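Local coordinates for protein carbohydrate oxidase (Microdochium nivale, PDB 3RJA) that uses FAD to oxidise the C1 hydroxyl of mono-, oligo- and polysaccharides to lactones, reducing molecular oxygen to hydrogen peroxide, at residues Leu211-Val216 with Gly258-Tyr263. Sequence-based numbering, arbitrary orientation.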
ATOM      1  N   LEU A 211     -21.222  -9.740   6.490  1.00 17.13           N
ATOM      2  CA  LEU A 211     -19.868 -10.161   6.101  1.00 16.33           C
ATOM      3  C   LEU A 211     -19.463 -11.341   6.956  1.00 17.28           C
ATOM      4  O   LEU A 211     -19.863 -11.448   8.139  1.00 16.75           O
ATOM      5  CB  LEU A 211     -18.851  -9.035   6.307  1.00 15.74           C
ATOM      6  CG  LEU A 211     -19.013  -7.760   5.476  1.00 16.45           C
ATOM      7  CD1 LEU A 211     -18.197  -6.604   6.050  1.00 14.96           C
ATOM      8  CD2 LEU A 211     -18.739  -7.971   3.950  1.00 15.58           C
ATOM      9  N   THR A 212     -18.658 -12.214   6.371  1.00 15.87           N
ATOM     10  CA  THR A 212     -18.146 -13.353   7.103  1.00 18.07           C
ATOM     11  C   THR A 212     -16.612 -13.401   7.037  1.00 19.03           C
ATOM     12  O   THR A 212     -16.002 -13.481   5.950  1.00 18.10           O
ATOM     13  CB  THR A 212     -18.709 -14.670   6.526  1.00 16.68           C
ATOM     14  OG1 THR A 212     -20.126 -14.675   6.658  1.00 16.01           O
ATOM     15  CG2 THR A 212     -18.146 -15.859   7.266  1.00 17.62           C
ATOM     16  N   ARG A 213     -16.002 -13.373   8.206  1.00 18.39           N
ATOM     17  CA  ARG A 213     -14.587 -13.621   8.307  1.00 18.71           C
ATOM     18  C   ARG A 213     -14.369 -15.121   8.355  1.00 17.99           C
ATOM     19  O   ARG A 213     -15.058 -15.829   9.078  1.00 15.30           O
ATOM     20  CB  ARG A 213     -13.999 -12.998   9.556  1.00 18.65           C
ATOM     21  CG  ARG A 213     -12.579 -13.476   9.827  1.00 20.19           C
ATOM     22  CD  ARG A 213     -11.876 -12.560  10.815  1.00 22.16           C
ATOM     23  NE  ARG A 213     -10.487 -12.984  10.915  1.00 26.29           N
ATOM     24  CZ  ARG A 213      -9.512 -12.262  11.444  1.00 25.48           C
ATOM     25  NH1 ARG A 213      -9.750 -11.049  11.928  1.00 23.27           N
ATOM     26  NH2 ARG A 213      -8.284 -12.761  11.476  1.00 27.05           N
ATOM     27  N   PHE A 214     -13.394 -15.592   7.586  1.00 16.00           N
ATOM     28  CA  PHE A 214     -13.116 -17.008   7.549  1.00 15.04           C
ATOM     29  C   PHE A 214     -11.628 -17.275   7.602  1.00 14.87           C
ATOM     30  O   PHE A 214     -10.805 -16.361   7.397  1.00 13.84           O
ATOM     31  CB  PHE A 214     -13.784 -17.662   6.323  1.00 13.95           C
ATOM     32  CG  PHE A 214     -13.256 -17.191   5.004  1.00 13.69           C
ATOM     33  CD1 PHE A 214     -12.186 -17.849   4.395  1.00 14.43           C
ATOM     34  CD2 PHE A 214     -13.846 -16.126   4.350  1.00 12.86           C
ATOM     35  CE1 PHE A 214     -11.717 -17.463   3.135  1.00 14.24           C
ATOM     36  CE2 PHE A 214     -13.382 -15.710   3.115  1.00 13.55           C
ATOM     37  CZ  PHE A 214     -12.313 -16.368   2.497  1.00 14.53           C
ATOM     38  N   GLY A 215     -11.290 -18.533   7.891  1.00 15.03           N
ATOM     39  CA  GLY A 215      -9.915 -18.922   8.095  1.00 16.77           C
ATOM     40  C   GLY A 215      -9.776 -20.431   7.964  1.00 19.84           C
ATOM     41  O   GLY A 215     -10.711 -21.170   8.308  1.00 17.37           O
ATOM     42  N   VAL A 216      -8.622 -20.866   7.446  1.00 17.13           N
ATOM     43  CA  VAL A 216      -8.297 -22.287   7.308  1.00 19.22           C
ATOM     44  C   VAL A 216      -6.849 -22.522   7.739  1.00 18.75           C
ATOM     45  O   VAL A 216      -5.928 -21.976   7.134  1.00 19.50           O
ATOM     46  CB  VAL A 216      -8.449 -22.788   5.833  1.00 18.17           C
ATOM     47  CG1 VAL A 216      -8.092 -24.270   5.741  1.00 16.80           C
ATOM     48  CG2 VAL A 216      -9.873 -22.521   5.302  1.00 15.74           C
ATOM     49  N   GLY A 258      -1.851 -20.385   6.863  1.00 13.24           N
ATOM     50  CA  GLY A 258      -3.297 -20.402   6.937  1.00 13.00           C
ATOM     51  C   GLY A 258      -3.870 -19.595   5.790  1.00 13.23           C
ATOM     52  O   GLY A 258      -3.198 -18.726   5.246  1.00 13.43           O
ATOM     53  N   ILE A 259      -5.100 -19.908   5.404  1.00 13.63           N
ATOM     54  CA  ILE A 259      -5.877 -18.985   4.601  1.00 15.29           C
ATOM     55  C   ILE A 259      -6.605 -18.025   5.549  1.00 15.43           C
ATOM     56  O   ILE A 259      -7.218 -18.464   6.522  1.00 16.17           O
ATOM     57  CB  ILE A 259      -6.879 -19.738   3.693  1.00 15.24           C
ATOM     58  CG1 ILE A 259      -6.128 -20.417   2.526  1.00 15.62           C
ATOM     59  CG2 ILE A 259      -7.989 -18.816   3.228  1.00 15.58           C
ATOM     60  CD1 ILE A 259      -6.985 -21.439   1.689  1.00 14.66           C
ATOM     61  N   GLU A 260      -6.525 -16.723   5.280  1.00 15.36           N
ATOM     62  CA  GLU A 260      -7.452 -15.785   5.931  1.00 16.74           C
ATOM     63  C   GLU A 260      -8.215 -15.020   4.876  1.00 14.75           C
ATOM     64  O   GLU A 260      -7.659 -14.622   3.852  1.00 13.54           O
ATOM     65  CB  GLU A 260      -6.756 -14.708   6.780  1.00 17.74           C
ATOM     66  CG  GLU A 260      -5.480 -15.053   7.450  1.00 19.33           C
ATOM     67  CD  GLU A 260      -4.858 -13.798   8.080  0.50 17.72           C
ATOM     68  OE1 GLU A 260      -3.751 -13.411   7.671  0.50 16.92           O
ATOM     69  OE2 GLU A 260      -5.514 -13.177   8.940  0.50 17.36           O
ATOM     70  N   GLY A 261      -9.462 -14.722   5.184  1.00 15.30           N
ATOM     71  CA  GLY A 261     -10.316 -14.099   4.211  1.00 14.20           C
ATOM     72  C   GLY A 261     -11.514 -13.405   4.776  1.00 14.32           C
ATOM     73  O   GLY A 261     -11.814 -13.484   5.996  1.00 14.13           O
ATOM     74  N   LEU A 262     -12.179 -12.712   3.857  1.00 13.91           N
ATOM     75  CA  LEU A 262     -13.406 -11.984   4.086  1.00 15.42           C
ATOM     76  C   LEU A 262     -14.378 -12.291   2.941  1.00 15.36           C
ATOM     77  O   LEU A 262     -14.034 -12.153   1.760  1.00 15.71           O
ATOM     78  CB  LEU A 262     -13.141 -10.471   4.152  1.00 14.23           C
ATOM     79  CG  LEU A 262     -14.348  -9.656   4.659  1.00 15.09           C
ATOM     80  CD1 LEU A 262     -14.724 -10.064   6.091  1.00 14.79           C
ATOM     81  CD2 LEU A 262     -14.181  -8.089   4.554  1.00 14.25           C
ATOM     82  N   TYR A 263     -15.580 -12.720   3.304  1.00 16.14           N
ATOM     83  CA  TYR A 263     -16.613 -13.082   2.327  1.00 15.62           C
ATOM     84  C   TYR A 263     -17.798 -12.128   2.408  1.00 16.47           C
ATOM     85  O   TYR A 263     -18.345 -11.880   3.515  1.00 15.15           O
ATOM     86  CB  TYR A 263     -17.085 -14.529   2.530  1.00 16.29           C
ATOM     87  CG  TYR A 263     -18.140 -14.947   1.508  1.00 17.25           C
ATOM     88  CD1 TYR A 263     -17.766 -15.311   0.216  1.00 17.00           C
ATOM     89  CD2 TYR A 263     -19.502 -14.971   1.839  1.00 17.47           C
ATOM     90  CE1 TYR A 263     -18.700 -15.677  -0.735  1.00 18.67           C
ATOM     91  CE2 TYR A 263     -20.469 -15.344   0.886  1.00 19.00           C
ATOM     92  CZ  TYR A 263     -20.053 -15.686  -0.406  1.00 20.11           C
ATOM     93  OH  TYR A 263     -20.965 -16.049  -1.368  1.00 20.64           O
TER
HETATM   94  O   HOH W   1      -6.484 -15.264  10.926  1.00 42.42           O
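Phe214 lays its ring flat across the backbone of Gly261, its partner on the antiparallel neighbouring strand, with Gly261 CA 3.7 Å from the ring centroid and 19° off the ring normal, a CH-pi contact. The ring gets there because CG sits between the backbone N and carbonyl carbon (chi1 65°), which folds it over the adjacent strand; it occupies the position where a CB on Gly261 would lie, close to Phe214 CZ. Along that strand Phe214 CE1 meets Ile259 CG2 obliquely at 4.0 Å, and Phe214 CE2 lies 3.9 Å from Tyr263 CB; the Tyr263 amide N sits at the ring edge. Trp270 and Phe274 of helix 267-278 meet the same ring, and an alanine in place of Phe214 would probably leave the Gly261 backbone without its aromatic cover and open a gap beside that helix. Six backbone hydrogen bonds join the hydrogen-bonded pairs Thr212-Tyr263, Phe214-Gly261 and Val216-Ile259.

On the face that carries Arg213, Glu260 and Leu262, the arginine and the glutamate run side by side in the same direction. Arg213 NH2 is 3.8 Å from Glu260 OE2, which lies well out of the guanidinium plane, so this long salt bridge is a matter of charge only. A water in the guanidinium plane spans the two, accepting from Arg213 NH2 at 3.1 Å and donating to Glu260 OE2. Ser301 holds Arg213 NH1 and Tyr252 holds Glu260 OE1, so each charged group has a second partner. Two antiparallel strands of the large substrate-domain sheet thus carry a largely apolar layer, centred on Phe214, against helix 267-278 on one face and, on the other, a polar pair whose glutamate side chain is about 5 Å from the substrate analogue bound beside the flavin, in a pocket that Tyr252 helps to line.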